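Local coordinates for SusD superfamily protein (Bacteroides vulgatus ATCC 8482, PDB 3JQ0) that probably binds glycans or related nutrients at the cell surface, as an outer-membrane protein of the SusD family, at residues Asp170-His178 / Glu215-Gly223; Met153-Glu164 / Thr185-Ser196. All coordinates share one frame; numbering follows the deposited sequence. Where two conformers were deposited one is given.

Interaction 1. Residues Asp170-His178 / Glu215-Gly223. With TRS (2-amino-2-hydroxymethyl-propane-1,3-diol), chain B.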
loop_
_atom_site.group_PDB
_atom_site.type_symbol
_atom_site.label_atom_id
_atom_site.label_comp_id
_atom_site.label_asym_id
_atom_site.label_seq_id
_atom_site.Cartn_x
_atom_site.Cartn_y
_atom_site.Cartn_z
ATOM N N ASP A 170 4.295 21.296 -14.428
ATOM C CA ASP A 170 2.949 20.780 -14.696
ATOM C C ASP A 170 2.619 19.660 -13.711
ATOM O O ASP A 170 2.974 18.496 -13.930
ATOM C CB ASP A 170 2.848 20.264 -16.118
ATOM C CG ASP A 170 1.464 19.742 -16.476
ATOM O OD1 ASP A 170 0.533 19.908 -15.664
ATOM O OD2 ASP A 170 1.299 19.189 -17.599
ATOM N N TYR A 171 1.939 20.058 -12.635
ATOM C CA TYR A 171 1.413 19.160 -11.606
ATOM C C TYR A 171 -0.081 18.866 -11.747
ATOM O O TYR A 171 -0.653 18.175 -10.940
ATOM C CB TYR A 171 1.641 19.786 -10.247
ATOM C CG TYR A 171 3.006 19.549 -9.676
ATOM C CD1 TYR A 171 4.147 20.175 -10.192
ATOM C CD2 TYR A 171 3.173 18.675 -8.641
ATOM C CE1 TYR A 171 5.414 19.950 -9.622
ATOM C CE2 TYR A 171 4.428 18.448 -8.108
ATOM C CZ TYR A 171 5.532 19.102 -8.558
ATOM O OH TYR A 171 6.732 18.862 -7.934
ATOM N N SER A 172 -0.688 19.410 -12.781
ATOM C CA SER A 172 -2.023 19.030 -13.156
ATOM C C SER A 172 -2.067 17.510 -13.319
ATOM O O SER A 172 -1.096 16.860 -13.703
ATOM C CB SER A 172 -2.373 19.669 -14.507
ATOM O OG SER A 172 -1.875 18.868 -15.622
ATOM N N PHE A 173 -3.230 16.925 -13.098
ATOM C CA PHE A 173 -3.449 15.503 -13.381
ATOM C C PHE A 173 -3.970 15.484 -14.817
ATOM O O PHE A 173 -5.159 15.275 -15.062
ATOM C CB PHE A 173 -4.455 14.902 -12.385
ATOM C CG PHE A 173 -3.961 14.894 -10.961
ATOM C CD1 PHE A 173 -3.014 13.969 -10.555
ATOM C CD2 PHE A 173 -4.439 15.800 -10.021
ATOM C CE1 PHE A 173 -2.563 13.952 -9.265
ATOM C CE2 PHE A 173 -3.972 15.794 -8.750
ATOM C CZ PHE A 173 -3.041 14.845 -8.361
ATOM N N LYS A 174 -3.051 15.679 -15.763
ATOM C CA LYS A 174 -3.408 15.840 -17.164
ATOM C C LYS A 174 -4.162 14.646 -17.705
ATOM O O LYS A 174 -5.050 14.812 -18.522
ATOM C CB LYS A 174 -2.159 16.080 -18.019
ATOM C CG LYS A 174 -2.414 16.264 -19.519
ATOM C CD LYS A 174 -1.037 16.389 -20.209
ATOM C CE LYS A 174 -1.069 16.551 -21.718
ATOM N NZ LYS A 174 -0.576 15.303 -22.395
ATOM N N LEU A 175 -3.808 13.443 -17.247
ATOM C CA LEU A 175 -4.461 12.224 -17.683
ATOM C C LEU A 175 -5.270 11.572 -16.546
ATOM O O LEU A 175 -5.640 10.395 -16.632
ATOM C CB LEU A 175 -3.450 11.266 -18.238
ATOM C CG LEU A 175 -2.732 11.760 -19.493
ATOM C CD1 LEU A 175 -1.693 10.785 -19.943
ATOM C CD2 LEU A 175 -3.706 12.010 -20.667
ATOM N N GLY A 176 -5.539 12.359 -15.509
ATOM C CA GLY A 176 -6.318 11.895 -14.357
ATOM C C GLY A 176 -5.458 11.326 -13.231
ATOM O O GLY A 176 -4.286 10.999 -13.420
ATOM N N ARG A 177 -6.096 11.175 -12.073
ATOM C CA ARG A 177 -5.406 10.657 -10.887
ATOM C C ARG A 177 -5.148 9.173 -10.977
ATOM O O ARG A 177 -4.411 8.654 -10.143
ATOM C CB ARG A 177 -6.214 10.990 -9.638
ATOM C CG ARG A 177 -6.347 12.470 -9.392
ATOM C CD ARG A 177 -7.534 12.804 -8.460
ATOM N NE ARG A 177 -7.784 14.240 -8.465
ATOM C CZ ARG A 177 -7.248 15.119 -7.642
ATOM N NH1 ARG A 177 -6.512 14.752 -6.616
ATOM N NH2 ARG A 177 -7.532 16.404 -7.789
ATOM N N HIS A 178 -5.746 8.494 -11.954
ATOM C CA HIS A 178 -5.448 7.086 -12.159
ATOM C C HIS A 178 -4.320 6.855 -13.163
ATOM O O HIS A 178 -4.006 5.720 -13.463
ATOM C CB HIS A 178 -6.729 6.373 -12.556
ATOM C CG HIS A 178 -7.288 6.879 -13.842
ATOM N ND1 HIS A 178 -7.497 8.222 -14.062
ATOM C CD2 HIS A 178 -7.643 6.238 -14.967
ATOM C CE1 HIS A 178 -7.962 8.382 -15.281
ATOM N NE2 HIS A 178 -8.083 7.194 -15.834
ATOM N N GLU A 215 6.642 18.032 0.414
ATOM C CA GLU A 215 6.071 19.386 0.361
ATOM C C GLU A 215 5.606 19.713 -1.051
ATOM O O GLU A 215 4.554 20.322 -1.247
ATOM C CB GLU A 215 7.054 20.413 0.885
ATOM C CG GLU A 215 7.387 20.341 2.348
ATOM C CD GLU A 215 6.329 20.836 3.298
ATOM O OE1 GLU A 215 5.170 21.117 2.863
ATOM O OE2 GLU A 215 6.662 20.906 4.533
ATOM N N ASN A 216 6.389 19.297 -2.033
ATOM C CA ASN A 216 6.023 19.567 -3.437
ATOM C C ASN A 216 4.726 18.920 -3.879
ATOM O O ASN A 216 4.038 19.432 -4.742
ATOM C CB ASN A 216 7.111 19.157 -4.396
ATOM C CG ASN A 216 8.251 20.100 -4.450
ATOM O OD1 ASN A 216 8.183 21.258 -4.039
ATOM N ND2 ASN A 216 9.353 19.581 -4.983
ATOM N N VAL A 217 4.392 17.785 -3.268
ATOM C CA VAL A 217 3.106 17.128 -3.585
ATOM C C VAL A 217 1.922 18.076 -3.400
ATOM O O VAL A 217 0.944 18.029 -4.170
ATOM C CB VAL A 217 2.957 15.854 -2.691
ATOM C CG1 VAL A 217 1.549 15.276 -2.784
ATOM C CG2 VAL A 217 4.023 14.828 -3.034
ATOM N N LYS A 218 2.042 18.985 -2.436
ATOM C CA LYS A 218 1.017 19.963 -2.151
ATOM C C LYS A 218 0.759 20.937 -3.289
ATOM O O LYS A 218 -0.266 21.629 -3.289
ATOM C CB LYS A 218 1.354 20.728 -0.879
ATOM C CG LYS A 218 1.560 19.856 0.368
ATOM C CD LYS A 218 1.919 20.695 1.569
ATOM C CE LYS A 218 2.018 19.941 2.837
ATOM N NZ LYS A 218 2.541 20.776 3.934
ATOM N N LYS A 219 1.661 20.997 -4.264
ATOM C CA LYS A 219 1.449 21.816 -5.483
ATOM C C LYS A 219 0.332 21.281 -6.357
ATOM O O LYS A 219 -0.201 22.004 -7.211
ATOM C CB LYS A 219 2.722 21.865 -6.326
ATOM C CG LYS A 219 3.854 22.641 -5.685
ATOM C CD LYS A 219 5.148 22.510 -6.471
ATOM C CE LYS A 219 6.328 23.338 -5.914
ATOM N NZ LYS A 219 6.255 23.701 -4.445
ATOM N N ALA A 220 0.007 19.998 -6.228
ATOM C CA ALA A 220 -1.100 19.442 -6.955
ATOM C C ALA A 220 -2.421 19.757 -6.199
ATOM O O ALA A 220 -2.438 20.163 -5.034
ATOM C CB ALA A 220 -0.904 17.949 -7.149
ATOM N N ASP A 221 -3.531 19.515 -6.872
ATOM C CA ASP A 221 -4.862 19.709 -6.303
ATOM C C ASP A 221 -5.234 18.504 -5.448
ATOM O O ASP A 221 -5.973 17.622 -5.881
ATOM C CB ASP A 221 -5.843 19.915 -7.444
ATOM C CG ASP A 221 -7.245 20.144 -6.995
ATOM O OD1 ASP A 221 -7.448 20.590 -5.851
ATOM O OD2 ASP A 221 -8.155 19.823 -7.813
ATOM N N VAL A 222 -4.697 18.495 -4.242
ATOM C CA VAL A 222 -4.806 17.374 -3.323
ATOM C C VAL A 222 -5.158 17.893 -1.929
ATOM O O VAL A 222 -4.762 18.995 -1.531
ATOM C CB VAL A 222 -3.533 16.496 -3.280
ATOM C CG1 VAL A 222 -3.408 15.760 -4.653
ATOM C CG2 VAL A 222 -2.319 17.282 -2.914
ATOM N N GLY A 223 -5.867 17.069 -1.174
ATOM C CA GLY A 223 -6.157 17.373 0.200
ATOM C C GLY A 223 -6.897 16.191 0.801
ATOM O O GLY A 223 -7.262 15.228 0.098
HETATM C C TRS B . -8.893 16.485 -11.206
HETATM C C1 TRS B . -10.253 16.783 -10.544
HETATM C C2 TRS B . -8.607 15.005 -11.307
HETATM C C3 TRS B . -7.631 17.216 -10.756
HETATM N N TRS B . -9.028 16.898 -12.587
HETATM O O1 TRS B . -10.287 16.904 -9.138
HETATM O O2 TRS B . -9.639 14.258 -10.717
HETATM O O3 TRS B . -7.726 18.600 -10.432
HETATM O O HOH W 1 -3.147 19.125 -9.706
#

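Interaction 2. Residues Met153-Glu164 / Thr185-Ser196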
loop_
_atom_site.group_PDB
_atom_site.type_symbol
_atom_site.label_atom_id
_atom_site.label_comp_id
_atom_site.label_asym_id
_atom_site.label_seq_id
_atom_site.Cartn_x
_atom_site.Cartn_y
_atom_site.Cartn_z
HETATM N N MSE A 153 19.586 1.923 -6.477
HETATM C CA MSE A 153 19.093 3.194 -5.968
HETATM C C MSE A 153 19.565 4.374 -6.776
HETATM O O MSE A 153 18.805 5.306 -7.019
HETATM C CB MSE A 153 19.427 3.368 -4.463
HETATM C CG MSE A 153 18.968 4.709 -3.922
HETATM SE SE MSE A 153 17.047 4.997 -4.094
HETATM C CE MSE A 153 16.482 4.209 -2.407
ATOM N N GLU A 154 20.816 4.361 -7.235
ATOM C CA GLU A 154 21.278 5.439 -8.114
ATOM C C GLU A 154 20.433 5.531 -9.395
ATOM O O GLU A 154 20.103 6.620 -9.843
ATOM C CB GLU A 154 22.769 5.267 -8.512
ATOM C CG GLU A 154 23.855 5.423 -7.410
ATOM C CD GLU A 154 25.207 4.706 -7.790
ATOM O OE1 GLU A 154 25.467 4.450 -8.989
ATOM O OE2 GLU A 154 26.011 4.392 -6.899
ATOM N N GLN A 155 20.054 4.379 -9.969
ATOM C CA GLN A 155 19.209 4.381 -11.152
ATOM C C GLN A 155 17.799 4.897 -10.829
ATOM O O GLN A 155 17.231 5.681 -11.615
ATOM C CB GLN A 155 19.152 2.980 -11.764
ATOM C CG GLN A 155 18.289 2.949 -13.027
ATOM C CD GLN A 155 18.845 3.779 -14.160
ATOM O OE1 GLN A 155 20.060 3.838 -14.338
ATOM N NE2 GLN A 155 17.962 4.448 -14.919
ATOM N N ILE A 156 17.245 4.491 -9.698
ATOM C CA ILE A 156 15.962 4.992 -9.267
ATOM C C ILE A 156 16.017 6.534 -9.200
ATOM O O ILE A 156 15.103 7.222 -9.687
ATOM C CB ILE A 156 15.540 4.356 -7.913
ATOM C CG1 ILE A 156 15.191 2.895 -8.098
ATOM C CG2 ILE A 156 14.423 5.135 -7.222
ATOM C CD1 ILE A 156 15.185 2.091 -6.809
ATOM N N LYS A 157 17.058 7.057 -8.562
ATOM C CA LYS A 157 17.208 8.503 -8.424
ATOM C C LYS A 157 17.367 9.202 -9.781
ATOM O O LYS A 157 16.854 10.295 -9.993
ATOM C CB LYS A 157 18.333 8.849 -7.478
ATOM C CG LYS A 157 17.991 8.534 -6.049
ATOM C CD LYS A 157 19.152 8.733 -5.109
ATOM C CE LYS A 157 18.743 8.505 -3.659
ATOM N NZ LYS A 157 19.964 8.607 -2.793
ATOM N N LYS A 158 18.088 8.568 -10.711
ATOM C CA LYS A 158 18.249 9.123 -12.037
ATOM C C LYS A 158 16.918 9.198 -12.778
ATOM O O LYS A 158 16.615 10.178 -13.446
ATOM C CB LYS A 158 19.281 8.274 -12.793
ATOM C CG LYS A 158 19.681 8.790 -14.180
ATOM C CD LYS A 158 20.661 7.847 -14.854
ATOM C CE LYS A 158 20.982 8.311 -16.275
ATOM N NZ LYS A 158 21.694 7.321 -17.108
ATOM N N ASP A 159 16.123 8.125 -12.648
ATOM C CA ASP A 159 14.808 8.113 -13.287
ATOM C C ASP A 159 13.843 9.100 -12.630
ATOM O O ASP A 159 13.026 9.696 -13.321
ATOM C CB ASP A 159 14.277 6.692 -13.282
ATOM C CG ASP A 159 14.937 5.822 -14.330
ATOM O OD1 ASP A 159 15.436 6.361 -15.343
ATOM O OD2 ASP A 159 14.884 4.562 -14.161
ATOM N N ILE A 160 13.900 9.247 -11.301
ATOM C CA ILE A 160 13.088 10.245 -10.614
ATOM C C ILE A 160 13.449 11.652 -11.160
ATOM O O ILE A 160 12.570 12.474 -11.440
ATOM C CB ILE A 160 13.266 10.169 -9.088
ATOM C CG1 ILE A 160 12.578 8.916 -8.549
ATOM C CG2 ILE A 160 12.780 11.451 -8.417
ATOM C CD1 ILE A 160 12.953 8.565 -7.132
ATOM N N GLN A 161 14.757 11.926 -11.276
ATOM C CA GLN A 161 15.187 13.221 -11.808
ATOM C C GLN A 161 14.657 13.414 -13.231
ATOM O O GLN A 161 14.174 14.476 -13.575
ATOM C CB GLN A 161 16.723 13.324 -11.733
ATOM C CG GLN A 161 17.331 14.598 -12.328
ATOM C CD GLN A 161 18.853 14.504 -12.319
ATOM O OE1 GLN A 161 19.436 13.554 -12.881
ATOM N NE2 GLN A 161 19.492 15.443 -11.689
ATOM N N ALA A 162 14.808 12.394 -14.079
ATOM C CA ALA A 162 14.321 12.479 -15.449
ATOM C C ALA A 162 12.816 12.744 -15.479
ATOM O O ALA A 162 12.299 13.543 -16.269
ATOM C CB ALA A 162 14.684 11.243 -16.252
ATOM N N SER A 163 12.084 12.048 -14.603
ATOM C CA SER A 163 10.631 12.196 -14.529
ATOM C C SER A 163 10.244 13.622 -14.131
ATOM O O SER A 163 9.424 14.265 -14.795
ATOM C CB SER A 163 10.069 11.193 -13.538
ATOM O OG SER A 163 8.652 11.381 -13.394
ATOM N N GLU A 164 10.796 14.092 -13.019
ATOM C CA GLU A 164 10.404 15.412 -12.504
ATOM C C GLU A 164 10.810 16.496 -13.492
ATOM O O GLU A 164 10.100 17.494 -13.644
ATOM C CB GLU A 164 10.926 15.651 -11.102
ATOM C CG GLU A 164 12.392 15.869 -10.997
ATOM C CD GLU A 164 12.903 15.943 -9.561
ATOM O OE1 GLU A 164 12.134 16.070 -8.600
ATOM O OE2 GLU A 164 14.148 15.976 -9.425
ATOM N N THR A 185 5.403 11.253 -8.893
ATOM C CA THR A 185 6.874 11.257 -8.876
ATOM C C THR A 185 7.405 11.899 -7.581
ATOM O O THR A 185 8.378 11.383 -7.018
ATOM C CB THR A 185 7.450 11.950 -10.111
ATOM O OG1 THR A 185 7.182 11.081 -11.193
ATOM C CG2 THR A 185 8.965 12.162 -9.982
ATOM N N GLN A 186 6.833 12.993 -7.100
ATOM C CA GLN A 186 7.305 13.597 -5.853
ATOM C C GLN A 186 7.076 12.695 -4.631
ATOM O O GLN A 186 7.930 12.623 -3.774
ATOM C CB GLN A 186 6.726 14.985 -5.635
ATOM C CG GLN A 186 7.162 15.980 -6.702
ATOM C CD GLN A 186 8.660 16.145 -6.748
ATOM O OE1 GLN A 186 9.298 16.504 -5.739
ATOM N NE2 GLN A 186 9.238 15.883 -7.916
HETATM N N MSE A 187 5.944 11.965 -4.595
HETATM C CA MSE A 187 5.724 10.985 -3.538
HETATM C C MSE A 187 6.816 9.928 -3.569
HETATM O O MSE A 187 7.410 9.584 -2.536
HETATM C CB MSE A 187 4.355 10.306 -3.705
HETATM C CG MSE A 187 3.158 11.084 -3.190
HETATM SE SE MSE A 187 3.205 11.475 -1.298
HETATM C CE MSE A 187 3.203 9.724 -0.595
ATOM N N LEU A 188 7.071 9.350 -4.731
ATOM C CA LEU A 188 8.073 8.307 -4.874
ATOM C C LEU A 188 9.452 8.861 -4.509
ATOM O O LEU A 188 10.246 8.196 -3.845
ATOM C CB LEU A 188 8.062 7.788 -6.302
ATOM C CG LEU A 188 9.191 6.822 -6.645
ATOM C CD1 LEU A 188 9.137 5.553 -5.800
ATOM C CD2 LEU A 188 9.145 6.492 -8.144
ATOM N N LYS A 189 9.732 10.081 -4.923
ATOM C CA LYS A 189 11.010 10.734 -4.574
ATOM C C LYS A 189 11.164 10.825 -3.052
ATOM O O LYS A 189 12.224 10.518 -2.495
ATOM C CB LYS A 189 11.065 12.102 -5.224
ATOM C CG LYS A 189 12.406 12.818 -5.002
ATOM C CD LYS A 189 12.489 14.133 -5.735
ATOM C CE LYS A 189 13.844 14.779 -5.635
ATOM N NZ LYS A 189 13.857 16.124 -6.309
ATOM N N GLY A 190 10.112 11.254 -2.367
ATOM C CA GLY A 190 10.174 11.326 -0.922
ATOM C C GLY A 190 10.443 9.949 -0.316
ATOM O O GLY A 190 11.296 9.806 0.591
ATOM N N GLU A 191 9.760 8.913 -0.824
ATOM C CA GLU A 191 9.987 7.593 -0.291
ATOM C C GLU A 191 11.415 7.127 -0.533
ATOM O O GLU A 191 12.056 6.522 0.341
ATOM C CB GLU A 191 9.030 6.556 -0.905
ATOM C CG GLU A 191 7.571 6.833 -0.624
ATOM C CD GLU A 191 6.715 5.628 -0.946
ATOM O OE1 GLU A 191 6.756 5.093 -2.072
ATOM O OE2 GLU A 191 6.058 5.149 0.001
ATOM N N ALA A 192 11.919 7.360 -1.733
ATOM C CA ALA A 192 13.240 6.877 -2.116
ATOM C C ALA A 192 14.342 7.567 -1.315
ATOM O O ALA A 192 15.297 6.909 -0.864
ATOM C CB ALA A 192 13.483 7.099 -3.613
ATOM N N TYR A 193 14.216 8.886 -1.084
ATOM C CA TYR A 193 15.226 9.588 -0.315
ATOM C C TYR A 193 15.085 9.299 1.179
ATOM O O TYR A 193 16.106 9.316 1.889
ATOM C CB TYR A 193 15.270 11.078 -0.684
ATOM C CG TYR A 193 15.948 11.328 -1.981
ATOM C CD1 TYR A 193 15.295 11.233 -3.204
ATOM C CD2 TYR A 193 17.292 11.708 -2.015
ATOM C CE1 TYR A 193 15.958 11.461 -4.390
ATOM C CE2 TYR A 193 17.954 11.953 -3.203
ATOM C CZ TYR A 193 17.280 11.820 -4.401
ATOM O OH TYR A 193 17.924 12.063 -5.603
ATOM N N LEU A 194 13.882 9.027 1.701
ATOM C CA LEU A 194 13.821 8.496 3.061
ATOM C C LEU A 194 14.578 7.180 3.178
ATOM O O LEU A 194 15.342 6.965 4.136
ATOM C CB LEU A 194 12.362 8.277 3.509
ATOM C CG LEU A 194 11.547 9.469 3.947
ATOM C CD1 LEU A 194 10.128 9.012 4.334
ATOM C CD2 LEU A 194 12.201 10.188 5.130
ATOM N N TRP A 195 14.396 6.296 2.198
ATOM C CA TRP A 195 15.003 4.996 2.226
ATOM C C TRP A 195 16.532 5.120 2.130
ATOM O O TRP A 195 17.291 4.546 2.923
ATOM C CB TRP A 195 14.504 4.116 1.078
ATOM C CG TRP A 195 15.007 2.718 1.143
ATOM C CD1 TRP A 195 16.185 2.251 0.644
ATOM C CD2 TRP A 195 14.391 1.610 1.799
ATOM N NE1 TRP A 195 16.335 0.929 0.947
ATOM C CE2 TRP A 195 15.237 0.510 1.642
ATOM C CE3 TRP A 195 13.181 1.441 2.493
ATOM C CZ2 TRP A 195 14.938 -0.755 2.159
ATOM C CZ3 TRP A 195 12.899 0.211 3.015
ATOM C CH2 TRP A 195 13.762 -0.881 2.817
ATOM N N SER A 196 17.022 5.916 1.185
ATOM C CA SER A 196 18.485 6.044 1.154
ATOM C C SER A 196 19.007 6.755 2.391
ATOM O O SER A 196 20.066 6.382 2.897
ATOM C CB SER A 196 18.994 6.719 -0.093
ATOM O OG SER A 196 18.547 8.051 -0.219
HETATM O O HOH W 2 16.328 11.934 -7.723
#

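Interaction 1. Residues Asp170-His178 / Glu215-Gly223
The backbone oxygen of D221 is gripped end-on by both terminal nitrogens of R177. R177 NH2 lies 2.7 Å from D221 O, in the carbonyl plane, whereas R177 NH1, 3.0 Å from the same D221 O, is tilted 24° from it; the oxygen itself lies near the guanidinium plane. R177 NH2 also forms a longer salt bridge of 3.5 Å to D221 OD2, and R177 NH1 has a second acceptor in the backbone of M243. F173 CE2 lies over one face of the guanidinium, near its rim, while R177 CG sits over the F173 ring; F173 CZ meets V222 CG1, in the ring plane, at 3.8 Å. K219 CB sits over one face of the Y171 ring, 4.1 Å from its centroid. With chi1 at -84°, Y171 CG is anti to the carbonyl carbon, which lays the ring against K219 CB, with its OH beside N216 CB. A water joins Y171 O to D221 N. A leucine in place of R177 would probably leave D221 O without both donors and the D221 carboxylate without its cationic mate. Tris, probably from the crystallisation liquor, accepts a bond from R177 NH2 and a weak one from R177 NE, and donates O3 to D221 OD2: this charged surface pair can thus hold a small polyol.

Interaction 2. Residues Met153-Glu164 / Thr185-Ser196
I160 is the knob of this helix pair, set in a hole lined by T185, L188, K189 and A192. Its two branches divide the hole: I160 CD1 reaches A192 CB at 3.8 Å, while I160 CG2 lies against K189 CB at 3.7 Å. The small A192 also admits M153, a selenomethionine whose chain bends at chi2 and chi3, bringing its CE within 3.6 Å of W195 CD1. K157 runs extended across the Y193 ring with CE over the face, 3.8 Å from the centroid; NZ lies farther off-centre, in a cation-pi contact, and donates to S196 OG, which is also bonded to D206. A water bridges Y193 OH and the K157 backbone oxygen. At the other end, T185 OG1 donates to S163 OG at 2.7 Å. E164 OE1 takes K189 NZ, in a salt bridge, on its syn lone pair at 2.9 Å and Q186 NE2 on its anti lone pair, along a nearly straight bond (168°), so two donors fix the carboxylate, nearly coplanar with the amide. The helix axes approach to 10.1 Å at 153°, a near-antiparallel pairing with one knob-into-hole, at I160, consistent with the TPR-like helical pairs of SusD proteins.

In the fold
Interactions 1 and 2 have centres about 17 Å apart and meet mainly through Q186. Its amide splits the work: the nitrogen serves E164 within interaction 2, while Q186 OE1 lies 3.2 Å from N216 ND2, a probable hydrogen bond into interaction 1. Packing supports this junction, with Y171 OH 3.2 Å from Q186 CG and V217 CG2 3.8 Å from Q186 CB. The segments alternate along the chain: 153-164, then the loop 170-178, then 185-196, then 215-223. The loop between helices 149-167 and 182-199 packs on the end of helix 204-217 and what follows. Interaction 2 is buried; interaction 1 lies at the surface, where the Tris sits.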